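Local coordinates for triphenylmethane reductase (Citrobacter sp., PDB 2JL1), which probably reduces triphenylmethane dyes at the expense of NADPH, binding the dinucleotide on a Rossmann-type domain of the NmrA-like family, at residues G14-I17 against Q18-K22. Numbering follows the deposited sequence.
Sequences GLVI and QHLLK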
# COMPACT_ATOMS: atom_id res chain seq x y z
N GLY A 14 19.13 15.61 -7.60
CA GLY A 14 20.36 16.36 -7.88
C GLY A 14 20.84 17.09 -6.64
O GLY A 14 22.03 17.12 -6.36
N LEU A 15 19.91 17.64 -5.87
CA LEU A 15 20.27 18.31 -4.61
C LEU A 15 20.74 17.32 -3.52
O LEU A 15 21.61 17.66 -2.72
CB LEU A 15 19.12 19.18 -4.09
CG LEU A 15 18.73 20.47 -4.81
CD1 LEU A 15 17.33 20.96 -4.34
CD2 LEU A 15 19.78 21.56 -4.61
N VAL A 16 20.18 16.12 -3.50
CA VAL A 16 20.62 15.08 -2.55
C VAL A 16 22.08 14.72 -2.86
O VAL A 16 22.91 14.65 -1.96
CB VAL A 16 19.72 13.80 -2.58
CG1 VAL A 16 20.40 12.61 -1.87
CG2 VAL A 16 18.39 14.05 -1.87
N ILE A 17 22.38 14.50 -4.14
CA ILE A 17 23.74 14.21 -4.58
C ILE A 17 24.71 15.34 -4.25
O ILE A 17 25.82 15.09 -3.77
CB ILE A 17 23.74 13.77 -6.05
CG1 ILE A 17 23.10 12.38 -6.12
CG2 ILE A 17 25.19 13.81 -6.66
CD1 ILE A 17 22.89 11.83 -7.48
N GLN A 18 24.28 16.59 -4.46
CA GLN A 18 25.13 17.73 -4.12
C GLN A 18 25.42 17.83 -2.63
O GLN A 18 26.55 18.14 -2.23
CB GLN A 18 24.58 19.04 -4.71
CG GLN A 18 24.70 19.07 -6.24
CD GLN A 18 26.13 18.75 -6.75
OE1 GLN A 18 27.11 19.35 -6.30
NE2 GLN A 18 26.25 17.80 -7.69
N HIS A 19 24.42 17.53 -1.80
CA HIS A 19 24.63 17.42 -0.35
C HIS A 19 25.47 16.20 0.08
O HIS A 19 26.29 16.31 0.99
CB HIS A 19 23.28 17.43 0.39
CG HIS A 19 22.61 18.77 0.38
ND1 HIS A 19 23.08 19.83 1.13
CD2 HIS A 19 21.53 19.22 -0.29
CE1 HIS A 19 22.30 20.88 0.92
NE2 HIS A 19 21.35 20.53 0.07
N LEU A 20 25.26 15.05 -0.57
CA LEU A 20 26.08 13.85 -0.30
C LEU A 20 27.55 14.09 -0.64
O LEU A 20 28.44 13.59 0.05
CB LEU A 20 25.56 12.62 -1.07
CG LEU A 20 24.27 11.97 -0.56
CD1 LEU A 20 23.76 10.86 -1.48
CD2 LEU A 20 24.48 11.46 0.85
N LEU A 21 27.79 14.86 -1.70
CA LEU A 21 29.16 15.18 -2.14
C LEU A 21 29.93 16.02 -1.12
O LEU A 21 31.15 16.07 -1.15
CB LEU A 21 29.16 15.85 -3.53
CG LEU A 21 28.89 14.94 -4.75
CD1 LEU A 21 28.61 15.74 -6.06
CD2 LEU A 21 30.02 13.95 -4.99
N LYS A 22 29.22 16.67 -0.20
CA LYS A 22 29.88 17.38 0.90
C LYS A 22 30.10 16.46 2.10
O LYS A 22 30.71 16.88 3.09
CB LYS A 22 29.08 18.61 1.32
CG LYS A 22 28.97 19.68 0.26
CD LYS A 22 28.24 20.87 0.84
CE LYS A 22 27.77 21.86 -0.22
NZ LYS A 22 26.40 22.32 0.15
O HOH W 1 23.52 17.35 -9.26
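Val-16 and Leu-20, one helical turn apart, lie side by side and lean the same way, with CG1 of Val-16 3.8 Å from CD1 of Leu-20. The valine's torsion explains which branch does the touching: CG1 stands anti to the backbone N (chi1 165°), beside the carbonyl carbon, and so faces the following turn. Ile-17 and Leu-21 repeat this arrangement one residue on. There the branch methyl CG2 of Ile-17 meets CD1 of Leu-21 at 4.0 Å, while CG1 of Ile-17 lies on the other side of CB, next to its own backbone N. Both pairs sit over i to i+4 backbone bonds, Leu-20 N to Val-16 O at 2.8 Å and Leu-21 N to Ile-17 O at 2.9 Å, so the side-chain spacing follows directly from alpha-helical geometry.

Gln-18 behaves differently. Its chi1 (-70°) keeps CG beside the backbone N and sets Gln-18 CG 3.3 Å from Gly-14 O. The bend at chi2 then swings the amide so that NE2 points to a water beside that carbonyl. Gln-18 N donates to Gly-14 O at 3.0 Å, tilted 24° from the carbonyl plane. The water donates to Gly-14 O at 3.3 Å and accepts from Gln-18 NE2 at 3.2 Å, bridging side chain to backbone. NE2 also bonds directly to Gln-45 OE1.

The helix belongs to the beta-alpha-beta unit formed with strands 3-5 and 29-33. Helix 175-186 covers a further face, touching Leu-15, Val-16 and His-19; Leu-15 packs there on Arg-175, an NADP(+)-binding residue. Chemically, Val-16, Ile-17, Leu-20 and Leu-21 give these strands an apolar surface, while the Gln-18 amide, water and Gly-14 carbonyl share hydrogen bonds on a polar flank.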